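PDB 3I3V: probable secreted solute-binding lipoprotein from Streptomyces coelicolor, which probably binds a solute outside the cell membrane and hands it to a transport system, as extracellular solute-binding proteins of its family generally do. Local coordinates for residues C[149-154]-C[212-217]; C[136-141]-C[158-163]; C[78-83]-C[289-294]; C[49-54]-C[66-71]. All blocks are in the same frame, centred on the assembly; numbering follows the deposited sequence.

Contact 1: C[149-154]-C[212-217]; sequences QLIAAA and FAHLRD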
loop_
_atom_site.group_PDB
_atom_site.type_symbol
_atom_site.label_atom_id
_atom_site.label_comp_id
_atom_site.label_asym_id
_atom_site.label_seq_id
_atom_site.Cartn_x
_atom_site.Cartn_y
_atom_site.Cartn_z
ATOM N N GLN C 149 -59.116 -34.969 18.903
ATOM C CA GLN C 149 -58.172 -35.830 19.610
ATOM C C GLN C 149 -58.144 -35.484 21.100
ATOM O O GLN C 149 -58.065 -36.379 21.945
ATOM C CB GLN C 149 -56.773 -35.685 19.012
ATOM C CG GLN C 149 -56.685 -36.105 17.557
ATOM C CD GLN C 149 -55.350 -35.742 16.922
ATOM O OE1 GLN C 149 -54.512 -35.080 17.540
ATOM N NE2 GLN C 149 -55.154 -36.168 15.675
ATOM N N LEU C 150 -58.216 -34.191 21.416
ATOM C CA LEU C 150 -58.201 -33.752 22.807
ATOM C C LEU C 150 -59.378 -34.361 23.538
ATOM O O LEU C 150 -59.238 -34.865 24.648
ATOM C CB LEU C 150 -58.281 -32.227 22.902
ATOM C CG LEU C 150 -58.369 -31.610 24.309
ATOM C CD1 LEU C 150 -57.157 -32.001 25.152
ATOM C CD2 LEU C 150 -58.458 -30.096 24.184
ATOM N N ILE C 151 -60.548 -34.308 22.916
ATOM C CA ILE C 151 -61.729 -34.874 23.538
ATOM C C ILE C 151 -61.547 -36.372 23.737
ATOM O O ILE C 151 -61.885 -36.901 24.795
ATOM C CB ILE C 151 -62.987 -34.638 22.692
ATOM C CG1 ILE C 151 -63.240 -33.136 22.548
ATOM C CG2 ILE C 151 -64.183 -35.316 23.349
ATOM C CD1 ILE C 151 -64.526 -32.804 21.824
ATOM N N ALA C 152 -61.013 -37.042 22.715
ATOM C CA ALA C 152 -60.784 -38.488 22.760
ATOM C C ALA C 152 -59.792 -38.846 23.860
ATOM O O ALA C 152 -59.920 -39.885 24.511
ATOM C CB ALA C 152 -60.268 -38.992 21.400
ATOM N N ALA C 153 -58.802 -37.986 24.070
ATOM C CA ALA C 153 -57.819 -38.231 25.114
ATOM C C ALA C 153 -58.489 -38.017 26.469
ATOM O O ALA C 153 -58.251 -38.768 27.419
ATOM C CB ALA C 153 -56.641 -37.291 24.945
ATOM N N ALA C 154 -59.343 -36.997 26.552
ATOM C CA ALA C 154 -60.054 -36.695 27.798
ATOM C C ALA C 154 -60.886 -37.902 28.217
ATOM O O ALA C 154 -60.888 -38.285 29.391
ATOM C CB ALA C 154 -60.952 -35.475 27.611
ATOM N N PHE C 212 -65.150 -23.790 22.622
ATOM C CA PHE C 212 -64.972 -23.930 24.060
ATOM C C PHE C 212 -66.087 -24.745 24.698
ATOM O O PHE C 212 -65.827 -25.654 25.480
ATOM C CB PHE C 212 -64.934 -22.564 24.739
ATOM C CG PHE C 212 -64.893 -22.643 26.234
ATOM C CD1 PHE C 212 -63.695 -22.878 26.897
ATOM C CD2 PHE C 212 -66.063 -22.523 26.979
ATOM C CE1 PHE C 212 -63.657 -22.995 28.281
ATOM C CE2 PHE C 212 -66.040 -22.639 28.365
ATOM C CZ PHE C 212 -64.831 -22.876 29.020
ATOM N N ALA C 213 -67.329 -24.395 24.374
ATOM C CA ALA C 213 -68.501 -25.076 24.924
ATOM C C ALA C 213 -68.525 -26.551 24.559
ATOM O O ALA C 213 -68.970 -27.387 25.348
ATOM C CB ALA C 213 -69.777 -24.398 24.440
ATOM N N HIS C 214 -68.052 -26.864 23.358
ATOM C CA HIS C 214 -68.004 -28.244 22.892
ATOM C C HIS C 214 -67.005 -29.002 23.778
ATOM O O HIS C 214 -67.358 -29.997 24.408
ATOM C CB HIS C 214 -67.583 -28.267 21.414
ATOM C CG HIS C 214 -67.657 -29.621 20.773
ATOM N ND1 HIS C 214 -68.722 -30.479 20.952
ATOM C CD2 HIS C 214 -66.812 -30.247 19.918
ATOM C CE1 HIS C 214 -68.530 -31.573 20.238
ATOM N NE2 HIS C 214 -67.378 -31.457 19.601
ATOM N N LEU C 215 -65.768 -28.509 23.849
ATOM C CA LEU C 215 -64.730 -29.141 24.663
ATOM C C LEU C 215 -65.171 -29.353 26.106
ATOM O O LEU C 215 -65.064 -30.450 26.638
ATOM C CB LEU C 215 -63.451 -28.298 24.635
ATOM C CG LEU C 215 -62.720 -28.226 23.287
ATOM C CD1 LEU C 215 -61.549 -27.253 23.370
ATOM C CD2 LEU C 215 -62.235 -29.611 22.898
ATOM N N ARG C 216 -65.664 -28.295 26.735
ATOM C CA ARG C 216 -66.133 -28.345 28.121
ATOM C C ARG C 216 -67.258 -29.369 28.356
ATOM O O ARG C 216 -67.228 -30.138 29.321
ATOM C CB ARG C 216 -66.625 -26.951 28.526
ATOM C CG ARG C 216 -67.338 -26.875 29.864
ATOM C CD ARG C 216 -68.281 -25.682 29.886
ATOM N NE ARG C 216 -69.319 -25.853 28.874
ATOM C CZ ARG C 216 -70.227 -24.941 28.552
ATOM N NH1 ARG C 216 -70.242 -23.769 29.159
ATOM N NH2 ARG C 216 -71.122 -25.209 27.616
ATOM N N ASP C 217 -68.266 -29.354 27.490
ATOM C CA ASP C 217 -69.383 -30.281 27.631
ATOM C C ASP C 217 -68.904 -31.712 27.414
ATOM O O ASP C 217 -69.452 -32.646 27.997
ATOM C CB ASP C 217 -70.502 -29.925 26.643
ATOM C CG ASP C 217 -71.263 -28.666 27.054
ATOM O OD1 ASP C 217 -72.160 -28.225 26.302
ATOM O OD2 ASP C 217 -70.972 -28.122 28.138
#
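The imidazole of His214 meets the end of Ile151 at a slant: Ile151 CD1 lies 3.9 Å from His214 NE2 and equally far from His214 CD2, an oblique approach that belongs to neither the face nor the edge of the ring. The two side chains run at about a right angle, and no hydrogen bond is made, so NE2 takes part here by van der Waals contact alone. With CG of His214 anti to the backbone N (chi1 -173°), the ring is carried toward helix 147-159 although the CB bond is directed along the side of the interface.

Deeper in, Leu215 supplies a single methyl, CD2, to both neighbours. It sits 3.7 Å from Ile151 CG1, meeting the isoleucine by the side of its chain, and 4.0 Å from Leu150 CD2, where two methyls touch end on from side chains that are nearly perpendicular. The two helical segments are almost parallel: their axes make 16° and come no closer than 10.3 Å, while the nearest CA atoms, those of Ile151 and Leu215, are 6.6 Å apart. Such near-parallel helix packing joins helices 147-159 and 203-217 in one lobe of the two-lobed solute-binding protein fold. Trp268, from a loop, packs against both Leu150 and Leu215, whereas His214 occupies the exposed border. On the far side of helix 203-217, Arg216 NE forms a salt bridge with Asp217 OD2 at 2.9 Å, and Arg216 NH1 is hydrogen-bonded to Ser376 O.

Contact 2: C[136-141]-C[158-163]; sequences DRAGVD and RAKGIA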
loop_
_atom_site.group_PDB
_atom_site.type_symbol
_atom_site.label_atom_id
_atom_site.label_comp_id
_atom_site.label_asym_id
_atom_site.label_seq_id
_atom_site.Cartn_x
_atom_site.Cartn_y
_atom_site.Cartn_z
ATOM N N ASP C 136 -49.934 -42.284 28.840
ATOM C CA ASP C 136 -49.582 -43.666 28.543
ATOM C C ASP C 136 -50.487 -44.627 29.306
ATOM O O ASP C 136 -50.982 -45.592 28.729
ATOM C CB ASP C 136 -48.116 -43.954 28.899
ATOM C CG ASP C 136 -47.138 -43.455 27.838
ATOM O OD1 ASP C 136 -47.549 -43.208 26.684
ATOM O OD2 ASP C 136 -45.938 -43.327 28.159
ATOM N N ARG C 137 -50.705 -44.371 30.594
ATOM C CA ARG C 137 -51.573 -45.237 31.390
ATOM C C ARG C 137 -52.968 -45.305 30.773
ATOM O O ARG C 137 -53.648 -46.328 30.857
ATOM C CB ARG C 137 -51.734 -44.718 32.822
ATOM C CG ARG C 137 -50.463 -44.391 33.582
ATOM C CD ARG C 137 -50.774 -44.244 35.080
ATOM N NE ARG C 137 -49.861 -43.339 35.786
ATOM C CZ ARG C 137 -48.540 -43.494 35.859
ATOM N NH1 ARG C 137 -47.954 -44.528 35.268
ATOM N NH2 ARG C 137 -47.803 -42.608 36.526
ATOM N N ALA C 138 -53.388 -44.202 30.157
ATOM C CA ALA C 138 -54.715 -44.108 29.557
ATOM C C ALA C 138 -54.827 -44.690 28.156
ATOM O O ALA C 138 -55.928 -44.954 27.675
ATOM C CB ALA C 138 -55.169 -42.652 29.549
ATOM N N GLY C 139 -53.696 -44.880 27.491
ATOM C CA GLY C 139 -53.746 -45.437 26.155
ATOM C C GLY C 139 -53.610 -44.423 25.039
ATOM O O GLY C 139 -53.707 -44.780 23.868
ATOM N N VAL C 140 -53.408 -43.155 25.385
ATOM C CA VAL C 140 -53.232 -42.118 24.372
ATOM C C VAL C 140 -51.721 -41.978 24.205
ATOM O O VAL C 140 -51.020 -41.485 25.082
ATOM C CB VAL C 140 -53.922 -40.778 24.792
ATOM C CG1 VAL C 140 -54.101 -40.732 26.288
ATOM C CG2 VAL C 140 -53.122 -39.586 24.310
ATOM N N ASP C 141 -51.238 -42.437 23.057
ATOM C CA ASP C 141 -49.816 -42.466 22.737
ATOM C C ASP C 141 -49.236 -41.244 22.037
ATOM O O ASP C 141 -48.055 -41.238 21.682
ATOM C CB ASP C 141 -49.542 -43.716 21.901
ATOM C CG ASP C 141 -50.799 -44.554 21.688
ATOM O OD1 ASP C 141 -51.787 -43.997 21.156
ATOM O OD2 ASP C 141 -50.804 -45.754 22.055
ATOM N N ARG C 158 -60.299 -40.069 31.615
ATOM C CA ARG C 158 -61.344 -40.215 32.630
ATOM C C ARG C 158 -61.678 -41.689 32.890
ATOM O O ARG C 158 -62.035 -42.058 34.008
ATOM C CB ARG C 158 -62.615 -39.465 32.198
ATOM C CG ARG C 158 -62.625 -37.976 32.509
ATOM C CD ARG C 158 -63.815 -37.312 31.847
ATOM N NE ARG C 158 -63.930 -35.892 32.162
ATOM C CZ ARG C 158 -64.426 -35.414 33.299
ATOM N NH1 ARG C 158 -64.861 -36.237 34.242
ATOM N NH2 ARG C 158 -64.487 -34.109 33.489
ATOM N N ALA C 159 -61.554 -42.520 31.854
ATOM C CA ALA C 159 -61.843 -43.951 31.962
ATOM C C ALA C 159 -60.932 -44.656 32.958
ATOM O O ALA C 159 -61.325 -45.657 33.556
ATOM C CB ALA C 159 -61.728 -44.616 30.592
ATOM N N LYS C 160 -59.715 -44.141 33.128
ATOM C CA LYS C 160 -58.771 -44.725 34.071
ATOM C C LYS C 160 -58.854 -43.951 35.380
ATOM O O LYS C 160 -58.057 -44.163 36.294
ATOM C CB LYS C 160 -57.340 -44.665 33.524
ATOM C CG LYS C 160 -57.168 -45.239 32.118
ATOM C CD LYS C 160 -57.718 -46.660 31.979
ATOM C CE LYS C 160 -57.019 -47.644 32.904
ATOM N NZ LYS C 160 -57.573 -49.019 32.732
ATOM N N GLY C 161 -59.822 -43.044 35.454
ATOM C CA GLY C 161 -60.012 -42.250 36.654
ATOM C C GLY C 161 -59.036 -41.100 36.807
ATOM O O GLY C 161 -58.805 -40.625 37.924
ATOM N N ILE C 162 -58.465 -40.651 35.693
ATOM C CA ILE C 162 -57.512 -39.545 35.712
ATOM C C ILE C 162 -58.144 -38.292 35.094
ATOM O O ILE C 162 -58.674 -38.331 33.982
ATOM C CB ILE C 162 -56.238 -39.902 34.923
ATOM C CG1 ILE C 162 -55.663 -41.229 35.437
ATOM C CG2 ILE C 162 -55.229 -38.772 35.043
ATOM C CD1 ILE C 162 -54.487 -41.760 34.631
ATOM N N ALA C 163 -58.095 -37.184 35.821
ATOM C CA ALA C 163 -58.667 -35.943 35.325
ATOM C C ALA C 163 -57.871 -35.496 34.104
ATOM O O ALA C 163 -56.658 -35.681 34.048
ATOM C CB ALA C 163 -58.628 -34.871 36.413
#
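Van der Waals contact accounts for everything that passes between Arg137, Ala138, Lys160 and Ile162. The closest pair is Lys160 CG and Ala138 CA, 3.7 Å apart, and the same methylene lies 4.2 Å from Ala138 CB and 3.9 Å from Arg137 O. It is thus the stem of the lysine, and not its amino group, that rests on the end of helix 132-138. CG stands anti to the carbonyl carbon of Lys160 (chi1 -52°), and further bends at chi2 and chi3 bring CE back to 4.2 Å from Arg137 O. Beside this, Ile162 CD1 reaches Arg137 CB at 4.4 Å, a looser touch, and Ile162 also lies against Leu134, one turn before Arg137 in helix 132-138.

Hydrogen bonds hold each segment separately; none crosses between them. Gly139 N donates to Asp136 O, and Gly161 N to Arg158 O at 2.8 Å. Arg158 NH1 makes a salt bridge with Asp223 OD1, outside the two segments.

Backbone conformation explains how the chain turns at this surface. Gly139 has a phi of 101°, at which a CB would jam against the preceding carbonyl oxygen, and Gly161 has a phi of 78°, a region that favours glycine. Both glycines close their helices with bonds back into the last turn, so the contact joins two Schellman motifs, the C-terminal ends of consecutive helices 132-138 and 147-159.

Contact 3: C[78-83]-C[289-294]; sequences AWTDVG and GFWISP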
loop_
_atom_site.group_PDB
_atom_site.type_symbol
_atom_site.label_atom_id
_atom_site.label_comp_id
_atom_site.label_asym_id
_atom_site.label_seq_id
_atom_site.Cartn_x
_atom_site.Cartn_y
_atom_site.Cartn_z
ATOM N N ALA C 78 -50.512 5.166 30.818
ATOM C CA ALA C 78 -50.776 6.597 30.693
ATOM C C ALA C 78 -49.550 7.485 30.880
ATOM O O ALA C 78 -49.644 8.695 30.709
ATOM C CB ALA C 78 -51.849 7.015 31.701
ATOM N N TRP C 79 -48.412 6.897 31.226
ATOM C CA TRP C 79 -47.197 7.677 31.457
ATOM C C TRP C 79 -46.603 8.361 30.238
ATOM O O TRP C 79 -46.145 9.493 30.329
ATOM C CB TRP C 79 -46.107 6.798 32.086
ATOM C CG TRP C 79 -46.335 6.468 33.531
ATOM C CD1 TRP C 79 -47.337 6.942 34.337
ATOM C CD2 TRP C 79 -45.500 5.656 34.367
ATOM N NE1 TRP C 79 -47.170 6.482 35.618
ATOM C CE2 TRP C 79 -46.051 5.690 35.666
ATOM C CE3 TRP C 79 -44.339 4.903 34.143
ATOM C CZ2 TRP C 79 -45.479 4.998 36.742
ATOM C CZ3 TRP C 79 -43.772 4.216 35.215
ATOM C CH2 TRP C 79 -44.344 4.269 36.495
ATOM N N THR C 80 -46.597 7.670 29.107
ATOM C CA THR C 80 -45.999 8.211 27.899
ATOM C C THR C 80 -46.687 9.458 27.360
ATOM O O THR C 80 -46.031 10.456 27.086
ATOM C CB THR C 80 -45.945 7.152 26.775
ATOM O OG1 THR C 80 -45.301 5.971 27.265
ATOM C CG2 THR C 80 -45.149 7.669 25.590
ATOM N N ASP C 81 -48.005 9.420 27.223
ATOM C CA ASP C 81 -48.700 10.576 26.686
ATOM C C ASP C 81 -48.598 11.828 27.556
ATOM O O ASP C 81 -48.433 12.924 27.025
ATOM C CB ASP C 81 -50.163 10.246 26.416
ATOM C CG ASP C 81 -50.817 11.255 25.498
ATOM O OD1 ASP C 81 -50.325 11.409 24.359
ATOM O OD2 ASP C 81 -51.813 11.890 25.910
ATOM N N VAL C 82 -48.687 11.683 28.878
ATOM C CA VAL C 82 -48.584 12.855 29.747
ATOM C C VAL C 82 -47.141 13.270 30.022
ATOM O O VAL C 82 -46.899 14.325 30.598
ATOM C CB VAL C 82 -49.291 12.643 31.108
ATOM C CG1 VAL C 82 -50.765 12.379 30.885
ATOM C CG2 VAL C 82 -48.639 11.504 31.870
ATOM N N GLY C 83 -46.183 12.441 29.621
ATOM C CA GLY C 83 -44.793 12.790 29.844
ATOM C C GLY C 83 -44.212 12.465 31.210
ATOM O O GLY C 83 -43.198 13.050 31.601
ATOM N N GLY C 289 -40.310 -3.712 32.202
ATOM C CA GLY C 289 -39.505 -3.084 31.170
ATOM C C GLY C 289 -38.770 -1.902 31.782
ATOM O O GLY C 289 -39.084 -1.513 32.913
ATOM N N PHE C 290 -37.802 -1.338 31.052
ATOM C CA PHE C 290 -37.014 -0.195 31.528
ATOM C C PHE C 290 -37.586 1.144 31.036
ATOM O O PHE C 290 -37.663 1.386 29.830
ATOM C CB PHE C 290 -35.553 -0.309 31.040
ATOM C CG PHE C 290 -34.776 -1.449 31.664
ATOM C CD1 PHE C 290 -34.252 -1.340 32.949
ATOM C CD2 PHE C 290 -34.553 -2.632 30.951
ATOM C CE1 PHE C 290 -33.508 -2.389 33.520
ATOM C CE2 PHE C 290 -33.816 -3.676 31.517
ATOM C CZ PHE C 290 -33.292 -3.551 32.804
ATOM N N TRP C 291 -37.969 2.020 31.964
ATOM C CA TRP C 291 -38.509 3.321 31.586
ATOM C C TRP C 291 -37.515 4.409 31.980
ATOM O O TRP C 291 -36.801 4.268 32.976
ATOM C CB TRP C 291 -39.847 3.590 32.288
ATOM C CG TRP C 291 -40.894 2.540 32.073
ATOM C CD1 TRP C 291 -40.826 1.225 32.439
ATOM C CD2 TRP C 291 -42.197 2.730 31.502
ATOM N NE1 TRP C 291 -42.006 0.587 32.138
ATOM C CE2 TRP C 291 -42.866 1.486 31.564
ATOM C CE3 TRP C 291 -42.866 3.832 30.947
ATOM C CZ2 TRP C 291 -44.171 1.312 31.093
ATOM C CZ3 TRP C 291 -44.161 3.660 30.481
ATOM C CH2 TRP C 291 -44.801 2.410 30.558
ATOM N N ILE C 292 -37.462 5.491 31.205
ATOM C CA ILE C 292 -36.550 6.581 31.536
ATOM C C ILE C 292 -37.331 7.836 31.907
ATOM O O ILE C 292 -38.200 8.277 31.167
ATOM C CB ILE C 292 -35.599 6.909 30.370
ATOM C CG1 ILE C 292 -34.753 5.679 30.033
ATOM C CG2 ILE C 292 -34.695 8.089 30.752
ATOM C CD1 ILE C 292 -33.661 5.948 29.021
ATOM N N SER C 293 -37.012 8.411 33.059
ATOM C CA SER C 293 -37.706 9.607 33.514
ATOM C C SER C 293 -37.003 10.866 33.040
ATOM O O SER C 293 -35.881 10.807 32.536
ATOM C CB SER C 293 -37.756 9.637 35.031
ATOM O OG SER C 293 -36.446 9.823 35.539
ATOM N N PRO C 294 -37.668 12.025 33.166
ATOM C CA PRO C 294 -37.001 13.257 32.729
ATOM C C PRO C 294 -35.716 13.459 33.534
ATOM O O PRO C 294 -34.721 13.947 33.009
ATOM C CB PRO C 294 -38.055 14.326 32.992
ATOM C CG PRO C 294 -39.332 13.591 32.616
ATOM C CD PRO C 294 -39.123 12.231 33.295
#
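A T-shaped tryptophan pair, Trp79 against Trp291, joins the short, weakly bonded helix 79-82 to strand 289-292, which runs antiparallel to strand 67-70 at one border of a four-stranded sheet. That sheet has the strand order 41-46, 9-14, 67-70, 289-292, consistent with one lobe of a class II solute-binding fold. Geometry settles the type of stack: the six-membered rings have centroids 5.2 Å apart and planes at 79°, with the edge of Trp79 turned to a face of Trp291. The touching edge atom is Trp79 CE3, 3.7 Å from Trp291 CE3 and displaced toward the rim of that ring, while Trp79 CB packs 4.0 Å from Trp291 CZ3. CG of Trp291 is anti to the carbonyl carbon (chi1 -55°), a setting in which the indole reaches out from the strand to meet the helix.

Both pyrrole nitrogens are satisfied outside the pair, Trp79 NE1 by Glu56 OE2 and Trp291 NE1 by Val70 O, and these bonds help fix the rotation of each ring. With alanine substituted for Trp291, a gap would probably open beside the Trp79 edge, and Val70 O would lose its indole donor. Thr80 adds a slanting touch, its OG1 4.1 Å from Trp291 CZ3.

Farther along, the helix ends at Gly83, whose positive phi belongs to a Schellman motif. Past the strand, Ser293 OG caps Gly296 N at the start of the next helix, and Pro294 CG rests 4.0 Å from Gly83 O.

Contact 4: C[49-54]-C[66-71]; sequences DDLAQV and DVVMVN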
loop_
_atom_site.group_PDB
_atom_site.type_symbol
_atom_site.label_atom_id
_atom_site.label_comp_id
_atom_site.label_asym_id
_atom_site.label_seq_id
_atom_site.Cartn_x
_atom_site.Cartn_y
_atom_site.Cartn_z
ATOM N N ASP C 49 -46.784 -3.638 43.889
ATOM C CA ASP C 49 -47.987 -3.200 43.197
ATOM C C ASP C 49 -48.191 -1.690 43.240
ATOM O O ASP C 49 -48.859 -1.127 42.366
ATOM C CB ASP C 49 -49.209 -3.901 43.799
ATOM C CG ASP C 49 -49.248 -5.381 43.465
ATOM O OD1 ASP C 49 -50.024 -6.124 44.108
ATOM O OD2 ASP C 49 -48.508 -5.797 42.549
ATOM N N ASP C 50 -47.613 -1.036 44.243
ATOM C CA ASP C 50 -47.754 0.407 44.387
ATOM C C ASP C 50 -46.567 1.231 43.862
ATOM O O ASP C 50 -46.422 2.399 44.214
ATOM C CB ASP C 50 -47.995 0.761 45.858
ATOM C CG ASP C 50 -46.801 0.443 46.741
ATOM O OD1 ASP C 50 -46.812 0.828 47.928
ATOM O OD2 ASP C 50 -45.844 -0.197 46.253
ATOM N N LEU C 51 -45.717 0.643 43.029
ATOM C CA LEU C 51 -44.569 1.391 42.508
ATOM C C LEU C 51 -45.030 2.561 41.647
ATOM O O LEU C 51 -44.540 3.682 41.795
ATOM C CB LEU C 51 -43.645 0.477 41.686
ATOM C CG LEU C 51 -42.450 1.136 40.979
ATOM C CD1 LEU C 51 -41.473 0.066 40.564
ATOM C CD2 LEU C 51 -42.916 1.938 39.748
ATOM N N ALA C 52 -45.959 2.286 40.736
ATOM C CA ALA C 52 -46.494 3.315 39.854
ATOM C C ALA C 52 -47.002 4.517 40.654
ATOM O O ALA C 52 -46.710 5.659 40.306
ATOM C CB ALA C 52 -47.618 2.735 39.009
ATOM N N GLN C 53 -47.760 4.261 41.720
ATOM C CA GLN C 53 -48.292 5.336 42.562
ATOM C C GLN C 53 -47.151 6.097 43.219
ATOM O O GLN C 53 -47.133 7.323 43.208
ATOM C CB GLN C 53 -49.217 4.782 43.669
ATOM C CG GLN C 53 -50.574 4.208 43.209
ATOM C CD GLN C 53 -50.486 2.854 42.484
ATOM O OE1 GLN C 53 -51.507 2.321 42.032
ATOM N NE2 GLN C 53 -49.276 2.297 42.374
ATOM N N VAL C 54 -46.206 5.360 43.800
ATOM C CA VAL C 54 -45.063 5.968 44.473
ATOM C C VAL C 54 -44.219 6.756 43.493
ATOM O O VAL C 54 -43.695 7.813 43.837
ATOM C CB VAL C 54 -44.168 4.909 45.130
ATOM C CG1 VAL C 54 -42.963 5.576 45.811
ATOM C CG2 VAL C 54 -44.979 4.112 46.132
ATOM N N ASP C 66 -34.265 7.831 38.183
ATOM C CA ASP C 66 -33.789 8.047 36.817
ATOM C C ASP C 66 -34.287 6.976 35.846
ATOM O O ASP C 66 -34.495 7.236 34.655
ATOM C CB ASP C 66 -32.257 8.060 36.802
ATOM C CG ASP C 66 -31.677 9.036 37.799
ATOM O OD1 ASP C 66 -31.973 10.245 37.680
ATOM O OD2 ASP C 66 -30.929 8.596 38.704
ATOM N N VAL C 67 -34.460 5.764 36.365
ATOM C CA VAL C 67 -34.914 4.631 35.566
ATOM C C VAL C 67 -35.961 3.872 36.361
ATOM O O VAL C 67 -35.824 3.679 37.576
ATOM C CB VAL C 67 -33.749 3.660 35.252
ATOM C CG1 VAL C 67 -34.276 2.434 34.535
ATOM C CG2 VAL C 67 -32.691 4.352 34.408
ATOM N N VAL C 68 -37.006 3.437 35.674
ATOM C CA VAL C 68 -38.076 2.700 36.325
ATOM C C VAL C 68 -38.189 1.299 35.746
ATOM O O VAL C 68 -37.998 1.095 34.556
ATOM C CB VAL C 68 -39.434 3.421 36.155
ATOM C CG1 VAL C 68 -40.489 2.741 37.014
ATOM C CG2 VAL C 68 -39.295 4.894 36.523
HETATM N N MSE C 69 -38.488 0.324 36.590
HETATM C CA MSE C 69 -38.641 -1.036 36.107
HETATM C C MSE C 69 -40.009 -1.554 36.494
HETATM O O MSE C 69 -40.199 -2.054 37.598
HETATM C CB MSE C 69 -37.547 -1.935 36.677
HETATM C CG MSE C 69 -36.136 -1.531 36.249
HETATM SE SE MSE C 69 -34.753 -2.712 36.954
HETATM C CE MSE C 69 -35.252 -4.307 35.969
ATOM N N VAL C 70 -40.956 -1.427 35.569
ATOM C CA VAL C 70 -42.336 -1.871 35.784
ATOM C C VAL C 70 -42.904 -2.503 34.523
ATOM O O VAL C 70 -42.359 -2.345 33.429
ATOM C CB VAL C 70 -43.295 -0.698 36.143
ATOM C CG1 VAL C 70 -43.540 -0.659 37.613
ATOM C CG2 VAL C 70 -42.727 0.632 35.632
ATOM N N ASN C 71 -44.022 -3.200 34.682
ATOM C CA ASN C 71 -44.662 -3.832 33.552
ATOM C C ASN C 71 -45.620 -2.831 32.921
ATOM O O ASN C 71 -45.731 -1.688 33.375
ATOM C CB ASN C 71 -45.417 -5.095 33.984
ATOM C CG ASN C 71 -46.500 -4.810 35.025
ATOM O OD1 ASN C 71 -47.588 -5.406 34.994
ATOM N ND2 ASN C 71 -46.202 -3.915 35.961
#
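The first turn of helix 51-60 faces the extended backbone of strand 67-70 where Leu51 meets Val68 and Val70. The CB bond of Leu51 is directed at the strand, and Val68 and Val70 point back at it from one face while the intervening Met69, a selenomethionine, points to the other. The leucine's CG lies anti to the backbone N (chi1 175°), extending both methyls onto the strand. CD2 makes the closest approach: it is 3.7 Å from Val68 CG1 and only 3.4 Å from Val70 CG1, the latter tighter than usual for two carbons. Val70 CG1 meets the other branch as well, 3.7 Å from Leu51 CD1. Val70 has a chi1 of -100°, away from a staggered value, which is consistent with local strain around this methyl.

Leu51 CD1 also reaches the backbone, 3.9 Å from Met69 O. Strand 41-46, helix 51-60 and strand 67-70 form a beta-alpha-beta crossover, in which the helix passes over a sheet where strand 9-14 lies between the two parallel strands; Leu51 is where the start of that helix packs down. Replacing Leu51 by an alanine would probably open a gap over Val68 and Val70, with Val70 CG1 losing both methyls it packs against.

Around this patch, Gln15 touches both Leu51 and Val70. Ala52 packs on Tyr73 and Trp79. At the opposite end of the strand segment, Asp66 OD2 is held by a salt bridge to Lys299 NZ and by the backbone N of Val11.

Overall arrangement
The four contacts fall into two pairs on opposite sides of the chain's centre. Contacts 3 and 4 have centres 10 Å apart and share one sheet: strands 67-70 and 289-292 are joined by probable hydrogen bonds from Gly289 N to Val70 O and from Trp291 N to Val68 O, each 2.8 Å. Contacts 1 and 2 both use helix 147-159, have centres 14 Å apart, and meet where Ala153 CB packs on Val140 CG2. Between the pairs the centres are 42 to 52 Å apart, and even the nearest atoms of contacts 1 and 4 stay about 25 Å apart. This separation is consistent with two lobes, between which relatives bind their solute.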